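Local atomic coordinates of putative sugar ABC transporter, substrate-binding protein (Clostridium phytofermentans, PDB entry 4WZZ), a protein that probably binds a sugar for uptake through an ABC transporter, and in this crystal holds alpha-L-rhamnopyranose. Residues H138-D143 / I311-G316; E74-V79 / V112-I117; V153-A158 / G303-Y308; G337-T342 / T349-G354. One frame throughout, in Å; residues are numbered along the deposited sequence.

Contact 1 of 4, residues H138-D143 / I311-G316; sequences HVLSLD and ISLVNG. With RAM (alpha-L-rhamnopyranose), chain B.
In the alpha/beta lobe of this periplasmic-binding-protein fold, His138 and Leu140 of strand 138-142 pack against Leu313 and Val314 in the last turn of helix 299-315. The strand and the helix run roughly antiparallel, their short axes 159° apart and 9.1 Å at closest approach. The imidazole of His138 lies against the backbone of the helix end: Val314 CA sits over one ring face in a CH-pi contact, 4.2 Å from the ring centroid and offset toward the rim. Placing CG beside the backbone N, anti to the carbonyl carbon (chi1 -64°), carries the ring to this spot, where His138 CE1 comes within 3.2 Å of Leu313 O. Histidine suits the partly exposed position because it offers the pi face of its ring to the CA-H of Val314 while its nitrogen edge can bond to water. Deeper in, two leucines meet by their methyl ends, Leu140 CD1 lying 4.0 Å from Leu313 CD1, and Ala309 and Ser310 of the same helix also border Leu140. At the other end of the segment the strand delivers Asp143 to the sugar pocket, as expected for an alpha/beta sheet that binds its ligand at the carboxyl ends of its strands. Rhamnose O4 donates to Asp143 OD1 at 2.7 Å, and rhamnose O3 donates to Asp143 OD2 at 2.6 Å, so both carboxylate oxygens are used on neighbouring hydroxyls. Tyr68 and Gln157 also bond to OD1. Back at the helix end, one water joins the two segments, lying 2.8 Å from His138 NE2 and donating to Val314 O at 2.9 Å.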
loop_
_atom_site.group_PDB
_atom_site.type_symbol
_atom_site.label_atom_id
_atom_site.label_comp_id
_atom_site.label_asym_id
_atom_site.label_seq_id
_atom_site.Cartn_x
_atom_site.Cartn_y
_atom_site.Cartn_z
ATOM N N HIS A 138 4.105 13.379 17.722
ATOM C CA HIS A 138 4.300 13.551 16.290
ATOM C C HIS A 138 3.501 12.496 15.552
ATOM O O HIS A 138 3.661 11.312 15.816
ATOM C CB HIS A 138 5.774 13.388 15.928
ATOM C CG HIS A 138 6.658 14.438 16.529
ATOM N ND1 HIS A 138 6.940 15.622 15.888
ATOM C CD2 HIS A 138 7.331 14.471 17.701
ATOM C CE1 HIS A 138 7.729 16.358 16.654
ATOM N NE2 HIS A 138 7.987 15.679 17.758
ATOM N N VAL A 139 2.658 12.921 14.617
ATOM C CA VAL A 139 1.931 11.948 13.799
ATOM C C VAL A 139 2.438 11.949 12.359
ATOM O O VAL A 139 2.479 12.992 11.707
ATOM C CB VAL A 139 0.421 12.204 13.808
ATOM C CG1 VAL A 139 -0.288 11.165 12.914
ATOM C CG2 VAL A 139 -0.124 12.147 15.220
ATOM N N LEU A 140 2.813 10.768 11.885
ATOM C CA LEU A 140 3.264 10.544 10.516
ATOM C C LEU A 140 2.351 9.464 9.934
ATOM O O LEU A 140 1.810 8.646 10.670
ATOM C CB LEU A 140 4.720 10.058 10.545
ATOM C CG LEU A 140 5.389 9.580 9.269
ATOM C CD1 LEU A 140 6.855 9.927 9.286
ATOM C CD2 LEU A 140 5.191 8.069 9.099
ATOM N N SER A 141 2.148 9.479 8.625
ATOM C CA SER A 141 1.339 8.447 8.004
ATOM C C SER A 141 2.197 7.761 6.950
ATOM O O SER A 141 3.098 8.386 6.393
ATOM C CB SER A 141 0.087 9.101 7.414
ATOM O OG SER A 141 -0.761 8.181 6.788
ATOM N N LEU A 142 1.933 6.471 6.706
ATOM C CA LEU A 142 2.609 5.709 5.660
ATOM C C LEU A 142 1.620 4.740 5.020
ATOM O O LEU A 142 0.625 4.364 5.644
ATOM C CB LEU A 142 3.833 4.928 6.170
ATOM C CG LEU A 142 3.604 3.616 6.930
ATOM C CD1 LEU A 142 4.913 2.874 7.159
ATOM C CD2 LEU A 142 2.912 3.874 8.256
ATOM N N ASP A 143 1.925 4.340 3.785
ATOM C CA ASP A 143 1.209 3.260 3.069
ATOM C C ASP A 143 -0.176 3.704 2.621
ATOM O O ASP A 143 -0.523 3.606 1.435
ATOM C CB ASP A 143 1.124 2.002 3.941
ATOM C CG ASP A 143 0.443 0.843 3.249
ATOM O OD1 ASP A 143 0.771 0.557 2.079
ATOM O OD2 ASP A 143 -0.405 0.217 3.905
ATOM N N ILE A 311 12.004 9.651 12.971
ATOM C CA ILE A 311 13.113 10.107 13.807
ATOM C C ILE A 311 13.425 11.557 13.490
ATOM O O ILE A 311 13.752 12.333 14.391
ATOM C CB ILE A 311 14.367 9.259 13.608
ATOM C CG1 ILE A 311 14.107 7.825 14.094
ATOM C CG2 ILE A 311 15.550 9.849 14.401
ATOM C CD1 ILE A 311 15.171 6.830 13.692
ATOM N N SER A 312 13.310 11.926 12.214
ATOM C CA SER A 312 13.620 13.293 11.787
ATOM C C SER A 312 12.624 14.300 12.352
ATOM O O SER A 312 13.011 15.395 12.760
ATOM C CB SER A 312 13.684 13.379 10.268
ATOM O OG SER A 312 14.776 12.620 9.783
ATOM N N LEU A 313 11.345 13.926 12.385
ATOM C CA LEU A 313 10.326 14.709 13.083
ATOM C C LEU A 313 10.604 14.852 14.580
ATOM O O LEU A 313 10.484 15.953 15.135
ATOM C CB LEU A 313 8.942 14.087 12.897
ATOM C CG LEU A 313 8.286 14.186 11.520
ATOM C CD1 LEU A 313 7.038 13.316 11.477
ATOM C CD2 LEU A 313 7.943 15.629 11.137
ATOM N N VAL A 314 10.960 13.752 15.241
ATOM C CA VAL A 314 11.206 13.795 16.680
ATOM C C VAL A 314 12.444 14.633 17.006
ATOM O O VAL A 314 12.472 15.355 18.010
ATOM C CB VAL A 314 11.367 12.369 17.274
ATOM C CG1 VAL A 314 11.900 12.423 18.723
ATOM C CG2 VAL A 314 10.045 11.603 17.211
ATOM N N ASN A 315 13.473 14.524 16.175
ATOM C CA ASN A 315 14.714 15.247 16.416
ATOM C C ASN A 315 14.671 16.667 15.852
ATOM O O ASN A 315 15.589 17.455 16.073
ATOM C CB ASN A 315 15.911 14.478 15.847
ATOM C CG ASN A 315 16.299 13.282 16.700
ATOM O OD1 ASN A 315 15.770 13.082 17.798
ATOM N ND2 ASN A 315 17.237 12.487 16.205
ATOM N N GLY A 316 13.601 16.985 15.125
ATOM C CA GLY A 316 13.364 18.325 14.626
ATOM C C GLY A 316 14.145 18.674 13.372
ATOM O O GLY A 316 14.231 19.844 13.011
HETATM C C1 RAM B . -2.329 -4.543 1.143
HETATM C C2 RAM B . -2.646 -3.307 1.975
HETATM C C3 RAM B . -1.633 -2.182 1.759
HETATM C C4 RAM B . -1.382 -1.946 0.273
HETATM C C5 RAM B . -1.043 -3.261 -0.426
HETATM C C6 RAM B . -0.889 -3.078 -1.927
HETATM O O1 RAM B . -1.205 -5.159 1.667
HETATM O O2 RAM B . -3.929 -2.913 1.598
HETATM O O3 RAM B . -2.144 -1.028 2.421
HETATM O O4 RAM B . -0.326 -1.017 0.110
HETATM O O5 RAM B . -2.046 -4.217 -0.207
HETATM O O HOH W 1 10.084 15.689 19.620
#

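Contact 2 of 4, residues E74-V79 / V112-I117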
loop_
_atom_site.group_PDB
_atom_site.type_symbol
_atom_site.label_atom_id
_atom_site.label_comp_id
_atom_site.label_asym_id
_atom_site.label_seq_id
_atom_site.Cartn_x
_atom_site.Cartn_y
_atom_site.Cartn_z
ATOM N N GLU A 74 8.231 -4.547 10.275
ATOM C CA GLU A 74 9.590 -5.051 10.492
ATOM C C GLU A 74 10.638 -4.009 10.093
ATOM O O GLU A 74 11.598 -3.754 10.834
ATOM C CB GLU A 74 9.792 -6.325 9.668
ATOM C CG GLU A 74 11.236 -6.840 9.606
ATOM C CD GLU A 74 11.449 -7.863 8.478
ATOM O OE1 GLU A 74 10.585 -8.763 8.309
ATOM O OE2 GLU A 74 12.476 -7.763 7.758
ATOM N N GLY A 75 10.448 -3.409 8.923
ATOM C CA GLY A 75 11.374 -2.420 8.407
ATOM C C GLY A 75 11.377 -1.182 9.278
ATOM O O GLY A 75 12.416 -0.554 9.466
ATOM N N TYR A 76 10.204 -0.824 9.803
ATOM C CA TYR A 76 10.074 0.349 10.656
ATOM C C TYR A 76 10.814 0.097 11.978
ATOM O O TYR A 76 11.638 0.911 12.421
ATOM C CB TYR A 76 8.592 0.639 10.933
ATOM C CG TYR A 76 8.348 1.975 11.608
ATOM C CD1 TYR A 76 8.185 3.128 10.867
ATOM C CD2 TYR A 76 8.287 2.065 12.994
ATOM C CE1 TYR A 76 7.975 4.361 11.501
ATOM C CE2 TYR A 76 8.075 3.263 13.624
ATOM C CZ TYR A 76 7.917 4.410 12.869
ATOM O OH TYR A 76 7.718 5.600 13.535
ATOM N N LYS A 77 10.510 -1.036 12.592
ATOM C CA LYS A 77 11.115 -1.422 13.857
ATOM C C LYS A 77 12.635 -1.532 13.725
ATOM O O LYS A 77 13.380 -1.089 14.600
ATOM C CB LYS A 77 10.527 -2.736 14.352
ATOM C CG LYS A 77 11.238 -3.329 15.578
ATOM C CD LYS A 77 10.600 -4.643 15.945
ATOM C CE LYS A 77 11.326 -5.332 17.094
ATOM N NZ LYS A 77 10.413 -5.713 18.210
ATOM N N GLN A 78 13.093 -2.103 12.619
ATOM C CA GLN A 78 14.520 -2.329 12.445
ATOM C C GLN A 78 15.291 -1.015 12.538
ATOM O O GLN A 78 16.298 -0.913 13.257
ATOM C CB GLN A 78 14.769 -3.028 11.115
ATOM C CG GLN A 78 16.149 -3.612 10.995
ATOM C CD GLN A 78 17.142 -2.601 10.487
ATOM O OE1 GLN A 78 18.195 -2.364 11.095
ATOM N NE2 GLN A 78 16.816 -1.993 9.357
ATOM N N VAL A 79 14.807 0.003 11.839
ATOM C CA VAL A 79 15.502 1.295 11.809
ATOM C C VAL A 79 15.372 2.043 13.134
ATOM O O VAL A 79 16.353 2.611 13.638
ATOM C CB VAL A 79 15.017 2.177 10.619
ATOM C CG1 VAL A 79 15.459 3.627 10.770
ATOM C CG2 VAL A 79 15.550 1.618 9.306
ATOM N N VAL A 112 3.715 7.368 23.997
ATOM C CA VAL A 112 4.704 7.331 22.924
ATOM C C VAL A 112 5.006 8.738 22.414
ATOM O O VAL A 112 4.239 9.659 22.635
ATOM C CB VAL A 112 4.244 6.463 21.742
ATOM C CG1 VAL A 112 3.889 5.051 22.223
ATOM C CG2 VAL A 112 3.065 7.113 20.979
ATOM N N ASP A 113 6.129 8.871 21.720
ATOM C CA ASP A 113 6.584 10.154 21.197
ATOM C C ASP A 113 6.138 10.393 19.759
ATOM O O ASP A 113 6.039 11.548 19.306
ATOM C CB ASP A 113 8.114 10.217 21.293
ATOM C CG ASP A 113 8.611 10.074 22.719
ATOM O OD1 ASP A 113 8.362 11.008 23.510
ATOM O OD2 ASP A 113 9.256 9.055 23.053
ATOM N N CYS A 114 5.877 9.305 19.040
ATOM C CA CYS A 114 5.560 9.383 17.623
ATOM C C CYS A 114 4.623 8.247 17.260
ATOM O O CYS A 114 4.744 7.147 17.796
ATOM C CB CYS A 114 6.851 9.296 16.820
ATOM S SG CYS A 114 6.629 9.365 15.037
ATOM N N ILE A 115 3.661 8.544 16.397
ATOM C CA ILE A 115 2.779 7.535 15.812
ATOM C C ILE A 115 2.925 7.578 14.297
ATOM O O ILE A 115 2.842 8.645 13.688
ATOM C CB ILE A 115 1.303 7.791 16.209
ATOM C CG1 ILE A 115 1.114 7.519 17.698
ATOM C CG2 ILE A 115 0.329 6.923 15.380
ATOM C CD1 ILE A 115 -0.254 7.869 18.196
ATOM N N ALA A 116 3.172 6.415 13.699
ATOM C CA ALA A 116 3.193 6.274 12.252
ATOM C C ALA A 116 2.020 5.380 11.913
ATOM O O ALA A 116 1.939 4.271 12.417
ATOM C CB ALA A 116 4.504 5.629 11.791
ATOM N N ILE A 117 1.112 5.859 11.071
ATOM C CA ILE A 117 -0.113 5.119 10.828
ATOM C C ILE A 117 -0.462 4.939 9.347
ATOM O O ILE A 117 -0.332 5.856 8.544
ATOM C CB ILE A 117 -1.270 5.747 11.594
ATOM C CG1 ILE A 117 -2.536 4.906 11.429
ATOM C CG2 ILE A 117 -1.475 7.213 11.192
ATOM C CD1 ILE A 117 -3.526 5.072 12.573
#
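Apolar contact between Tyr76 of helix 67-82 and Ala116 of strand 114-117 makes up most of this small, buried meeting. The Ala116 methyl approaches the outer end of the phenol ring obliquely, with CB 3.7 Å from Tyr76 CE1. Ala116 CB is also 3.7 Å from Tyr76 OH. The CA atoms of Tyr76 and Ala116 are 9.2 Å apart, a span that suits a long aromatic on the helix and a single methyl on the strand. The tyrosine reaches across because its CG is anti to the backbone N (chi1 -170°), which aims the ring from the helix toward the sheet. The ring also touches Tyr57 and Ile59 of strand 56-60, the neighbour of 114-117 in the sheet.

A looser contact is made by sulfur: Cys114 SG, two residues before Ala116 and on the same side of the strand, stands 4.2 Å from Tyr76 OH. The polar need of the buried hydroxyl is met by Ser310 OG of helix 299-315, to which it is hydrogen-bonded, so the ring's tip links one helix to the other above the sheet.

The intervening Ile115 turns its side chain to the opposite face, where it meets Ala107 of helix 97-110. Helices covering both faces of a parallel sheet form the three-layer alpha/beta sandwich of periplasmic binding proteins, and Tyr76 packs at the interface between one helix layer and the sheet.

Contact 3 of 4, residues V153-A158 / G303-Y308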
loop_
_atom_site.group_PDB
_atom_site.type_symbol
_atom_site.label_atom_id
_atom_site.label_comp_id
_atom_site.label_asym_id
_atom_site.label_seq_id
_atom_site.Cartn_x
_atom_site.Cartn_y
_atom_site.Cartn_z
ATOM N N VAL A 153 3.209 14.540 7.779
ATOM C CA VAL A 153 3.683 14.135 6.462
ATOM C C VAL A 153 3.198 12.719 6.150
ATOM O O VAL A 153 2.925 11.958 7.067
ATOM C CB VAL A 153 5.220 14.185 6.372
ATOM C CG1 VAL A 153 5.870 13.119 7.278
ATOM C CG2 VAL A 153 5.684 14.081 4.913
ATOM N N PHE A 154 3.084 12.404 4.862
ATOM C CA PHE A 154 2.724 11.052 4.397
ATOM C C PHE A 154 3.905 10.433 3.681
ATOM O O PHE A 154 4.568 11.084 2.866
ATOM C CB PHE A 154 1.527 11.112 3.445
ATOM C CG PHE A 154 1.111 9.765 2.898
ATOM C CD1 PHE A 154 0.777 8.745 3.760
ATOM C CD2 PHE A 154 1.034 9.533 1.524
ATOM C CE1 PHE A 154 0.393 7.511 3.300
ATOM C CE2 PHE A 154 0.653 8.290 1.061
ATOM C CZ PHE A 154 0.332 7.278 1.959
ATOM N N VAL A 155 4.191 9.179 3.994
ATOM C CA VAL A 155 5.265 8.460 3.327
ATOM C C VAL A 155 4.602 7.509 2.362
ATOM O O VAL A 155 3.961 6.537 2.773
ATOM C CB VAL A 155 6.187 7.713 4.299
ATOM C CG1 VAL A 155 7.309 7.028 3.534
ATOM C CG2 VAL A 155 6.767 8.682 5.307
ATOM N N ASN A 156 4.753 7.814 1.074
ATOM C CA ASN A 156 4.046 7.109 -0.016
ATOM C C ASN A 156 5.010 6.167 -0.726
ATOM O O ASN A 156 6.139 6.558 -1.074
ATOM C CB ASN A 156 3.508 8.150 -1.020
ATOM C CG ASN A 156 2.330 7.650 -1.831
ATOM O OD1 ASN A 156 2.043 6.454 -1.875
ATOM N ND2 ASN A 156 1.637 8.581 -2.507
ATOM N N GLN A 157 4.583 4.909 -0.908
ATOM C CA GLN A 157 5.389 3.870 -1.547
ATOM C C GLN A 157 5.785 4.208 -2.975
ATOM O O GLN A 157 6.842 3.820 -3.449
ATOM C CB GLN A 157 4.619 2.547 -1.541
ATOM C CG GLN A 157 3.130 2.670 -1.889
ATOM C CD GLN A 157 2.252 2.743 -0.677
ATOM O OE1 GLN A 157 2.344 3.691 0.101
ATOM N NE2 GLN A 157 1.413 1.742 -0.483
ATOM N N ALA A 158 4.920 4.925 -3.674
ATOM C CA ALA A 158 5.185 5.300 -5.063
ATOM C C ALA A 158 4.238 6.419 -5.408
ATOM O O ALA A 158 3.279 6.657 -4.688
ATOM C CB ALA A 158 4.990 4.108 -5.999
ATOM N N GLY A 303 8.840 0.845 5.302
ATOM C CA GLY A 303 8.929 0.941 6.749
ATOM C C GLY A 303 10.197 1.643 7.187
ATOM O O GLY A 303 10.157 2.478 8.099
ATOM N N ASN A 304 11.325 1.292 6.557
ATOM C CA ASN A 304 12.602 1.945 6.860
ATOM C C ASN A 304 12.477 3.460 6.720
ATOM O O ASN A 304 12.895 4.212 7.596
ATOM C CB ASN A 304 13.728 1.530 5.905
ATOM C CG ASN A 304 14.138 0.069 5.993
ATOM O OD1 ASN A 304 14.764 -0.420 5.050
ATOM N ND2 ASN A 304 13.853 -0.616 7.097
ATOM N N LEU A 305 11.950 3.909 5.582
ATOM C CA LEU A 305 11.932 5.345 5.276
ATOM C C LEU A 305 11.001 6.063 6.235
ATOM O O LEU A 305 11.294 7.161 6.705
ATOM C CB LEU A 305 11.468 5.564 3.832
ATOM C CG LEU A 305 11.322 7.025 3.425
ATOM C CD1 LEU A 305 12.631 7.761 3.577
ATOM C CD2 LEU A 305 10.819 7.106 1.999
ATOM N N ALA A 306 9.863 5.444 6.525
ATOM C CA ALA A 306 8.933 6.012 7.488
ATOM C C ALA A 306 9.586 6.151 8.856
ATOM O O ALA A 306 9.319 7.128 9.582
ATOM C CB ALA A 306 7.669 5.164 7.577
ATOM N N ALA A 307 10.451 5.197 9.210
ATOM C CA ALA A 307 11.185 5.290 10.470
ATOM C C ALA A 307 12.195 6.439 10.431
ATOM O O ALA A 307 12.285 7.214 11.381
ATOM C CB ALA A 307 11.883 3.960 10.803
ATOM N N TYR A 308 12.956 6.562 9.346
ATOM C CA TYR A 308 13.906 7.673 9.254
ATOM C C TYR A 308 13.183 9.013 9.357
ATOM O O TYR A 308 13.660 9.954 10.021
ATOM C CB TYR A 308 14.728 7.604 7.967
ATOM C CG TYR A 308 15.758 6.502 7.965
ATOM C CD1 TYR A 308 16.775 6.478 8.907
ATOM C CD2 TYR A 308 15.721 5.483 7.012
ATOM C CE1 TYR A 308 17.724 5.474 8.912
ATOM C CE2 TYR A 308 16.667 4.481 7.005
ATOM C CZ TYR A 308 17.671 4.482 7.955
ATOM O OH TYR A 308 18.620 3.486 7.972
#
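Val155 of strand 154-156 spreads its two methyl groups against neighbouring residues of helix 299-315, one toward Leu305 and the other toward Ala306. The CG1 branch, anti to the backbone N (chi1 -178°), meets the isobutyl end of Leu305, with Val155 CG1 3.8 Å from Leu305 CD2 and 4.0 Å from Leu305 CG. The two side chains pass at a slant, the valine methyl lying against the branch point and one methyl of the leucine.

The CG2 branch instead rests on the helix backbone, 4.1 Å from Ala306 CA, while Val155 CG2 and Ala306 CB are 4.3 Å apart. With so small a side chain at Ala306, helix and strand can approach until the CA atoms of Val155 and Ala306 are 6.1 Å apart. A beta-branched valine fits the strand well and bridges this short distance without a long chain; Leu142 of the adjoining strand touches both Val155 and Ala306, and Leu305 continues the apolar layer onto Ile351.

Just beyond the strand, Gln157 touches the rhamnose. Helix 299-315 covers a sheet whose strand ends carry pocket residues, an arrangement typical of the alpha/beta lobes of sugar-binding transport proteins.

Contact 4 of 4, residues G337-T342 / T349-G354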
loop_
_atom_site.group_PDB
_atom_site.type_symbol
_atom_site.label_atom_id
_atom_site.label_comp_id
_atom_site.label_asym_id
_atom_site.label_seq_id
_atom_site.Cartn_x
_atom_site.Cartn_y
_atom_site.Cartn_z
ATOM N N GLY A 337 20.390 8.563 -0.854
ATOM C CA GLY A 337 19.928 8.752 0.511
ATOM C C GLY A 337 19.066 9.985 0.694
ATOM O O GLY A 337 18.395 10.133 1.709
ATOM N N SER A 338 19.071 10.877 -0.289
ATOM C CA SER A 338 18.359 12.141 -0.153
ATOM C C SER A 338 16.907 12.139 -0.655
ATOM O O SER A 338 16.589 11.618 -1.732
ATOM C CB SER A 338 19.137 13.254 -0.850
ATOM O OG SER A 338 18.479 14.497 -0.679
ATOM N N TYR A 339 16.038 12.756 0.140
ATOM C CA TYR A 339 14.622 12.905 -0.185
ATOM C C TYR A 339 14.185 14.335 0.020
ATOM O O TYR A 339 14.717 15.036 0.893
ATOM C CB TYR A 339 13.774 12.042 0.749
ATOM C CG TYR A 339 13.717 10.600 0.371
ATOM C CD1 TYR A 339 12.781 10.144 -0.542
ATOM C CD2 TYR A 339 14.604 9.693 0.908
ATOM C CE1 TYR A 339 12.730 8.823 -0.890
ATOM C CE2 TYR A 339 14.561 8.370 0.561
ATOM C CZ TYR A 339 13.618 7.939 -0.338
ATOM O OH TYR A 339 13.573 6.609 -0.684
ATOM N N LYS A 340 13.210 14.762 -0.773
ATOM C CA LYS A 340 12.576 16.061 -0.616
ATOM C C LYS A 340 11.086 15.871 -0.344
ATOM O O LYS A 340 10.449 14.982 -0.907
ATOM C CB LYS A 340 12.783 16.899 -1.880
ATOM C CG LYS A 340 12.334 18.357 -1.759
ATOM C CD LYS A 340 12.725 19.177 -2.994
ATOM C CE LYS A 340 14.224 19.065 -3.292
ATOM N NZ LYS A 340 14.656 19.904 -4.450
ATOM N N ILE A 341 10.544 16.685 0.551
ATOM C CA ILE A 341 9.122 16.654 0.848
ATOM C C ILE A 341 8.403 17.485 -0.194
ATOM O O ILE A 341 8.800 18.617 -0.479
ATOM C CB ILE A 341 8.843 17.218 2.257
ATOM C CG1 ILE A 341 9.652 16.433 3.285
ATOM C CG2 ILE A 341 7.364 17.165 2.570
ATOM C CD1 ILE A 341 9.313 16.742 4.745
ATOM N N THR A 342 7.358 16.918 -0.775
ATOM C CA THR A 342 6.635 17.589 -1.840
ATOM C C THR A 342 5.187 17.800 -1.444
ATOM O O THR A 342 4.677 17.143 -0.540
ATOM C CB THR A 342 6.718 16.796 -3.168
ATOM O OG1 THR A 342 6.278 15.450 -2.953
ATOM C CG2 THR A 342 8.141 16.759 -3.668
ATOM N N THR A 349 1.399 17.024 2.625
ATOM C CA THR A 349 2.719 16.854 2.071
ATOM C C THR A 349 3.014 15.368 2.088
ATOM O O THR A 349 2.380 14.614 2.823
ATOM C CB THR A 349 3.794 17.571 2.884
ATOM O OG1 THR A 349 3.828 17.056 4.220
ATOM C CG2 THR A 349 3.526 19.080 2.931
ATOM N N GLU A 350 3.997 14.974 1.293
ATOM C CA GLU A 350 4.373 13.585 1.210
ATOM C C GLU A 350 5.841 13.439 0.806
ATOM O O GLU A 350 6.479 14.364 0.284
ATOM C CB GLU A 350 3.443 12.846 0.243
ATOM C CG GLU A 350 3.724 13.122 -1.215
ATOM C CD GLU A 350 2.753 12.423 -2.162
ATOM O OE1 GLU A 350 2.136 11.389 -1.796
ATOM O OE2 GLU A 350 2.604 12.937 -3.287
ATOM N N ILE A 351 6.371 12.274 1.135
ATOM C CA ILE A 351 7.680 11.814 0.717
ATOM C C ILE A 351 7.410 10.559 -0.100
ATOM O O ILE A 351 6.722 9.666 0.380
ATOM C CB ILE A 351 8.520 11.443 1.954
ATOM C CG1 ILE A 351 8.784 12.695 2.806
ATOM C CG2 ILE A 351 9.836 10.794 1.559
ATOM C CD1 ILE A 351 9.113 12.371 4.242
ATOM N N ILE A 352 7.967 10.476 -1.304
ATOM C CA ILE A 352 7.713 9.347 -2.179
ATOM C C ILE A 352 8.924 8.424 -2.173
ATOM O O ILE A 352 10.020 8.831 -2.562
ATOM C CB ILE A 352 7.391 9.796 -3.615
ATOM C CG1 ILE A 352 6.109 10.642 -3.634
ATOM C CG2 ILE A 352 7.238 8.568 -4.510
ATOM C CD1 ILE A 352 5.743 11.209 -4.994
ATOM N N LEU A 353 8.717 7.181 -1.737
ATOM C CA LEU A 353 9.775 6.197 -1.575
ATOM C C LEU A 353 10.557 5.945 -2.843
ATOM O O LEU A 353 11.779 5.946 -2.831
ATOM C CB LEU A 353 9.188 4.859 -1.083
ATOM C CG LEU A 353 10.096 3.628 -1.027
ATOM C CD1 LEU A 353 11.162 3.753 0.069
ATOM C CD2 LEU A 353 9.255 2.390 -0.757
ATOM N N GLY A 354 9.841 5.711 -3.940
ATOM C CA GLY A 354 10.452 5.282 -5.183
ATOM C C GLY A 354 9.390 5.073 -6.244
ATOM O O GLY A 354 8.250 5.461 -6.047
HETATM O O HOH W 2 9.072 13.187 -2.229
HETATM O O HOH W 3 3.698 15.004 -4.230
#
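Backbone hydrogen bonds tie Thr342 and Glu350 together as an antiparallel hydrogen-bonded pair. Thr342 N donates to Glu350 O at 2.9 Å and an almost straight 174°, and Glu350 N returns a bond of the same length to Thr342 O, bent to 156°. Around them run weaker CA-H...O contacts, such as Thr349 CA to Thr342 O at 3.3 Å.

Further along, the strands separate and water takes over: one molecule donates to Lys340 O at 2.6 Å and accepts from Ile352 N. A second water accepts from Thr342 OG1 and donates to Glu350 OE2, joining the polar side chains; Glu350 OE1 is held by Asn156 ND2 of the adjoining strand.

These are arms of a beta hairpin: 349-352 continues the parallel order of the sheet beside 154-156, and 338-343 runs antiparallel to it.

Apolar packing fills the side toward helix 299-315. Ile341 CG1 lies 3.9 Å from Ile351 CG1, and its CG2 branch touches Thr349 CB. Ile351 CG2 approaches the Tyr339 ring obliquely, the two side chains crossing at about a right angle.

Where the strands no longer pair, tyrosine suits its position: Leu305 packs against the Tyr339 ring while the hydroxyl reaches a carbonyl. With CG beside the backbone N (chi1 -80°), the ring reaches the other arm, and Tyr339 OH donates at 2.9 Å to a lone pair of Leu353 O, in the carbonyl plane.

Overall arrangement
From the N terminus, contact 2 closes first, bringing strand 114-117 back to helix 67-82 across 32 residues. Contact 1 then opens on the neighbouring strand 138-142 and closes only 167 residues later on helix 299-315; that long loop contains the whole four-stranded parallel sheet of the other lobe. Contact 3 is nested within it, joining strand 154-156 to the same helix. Contact 4 follows in series, a hairpin closed over six residues whose strand 349-352 pairs with strand 154-156. All four reach one mixed sheet. Contacts 1 and 3 share helix 299-315 and sit on neighbouring strands, and Asn304 bonds Gly75 to link contacts 3 and 2.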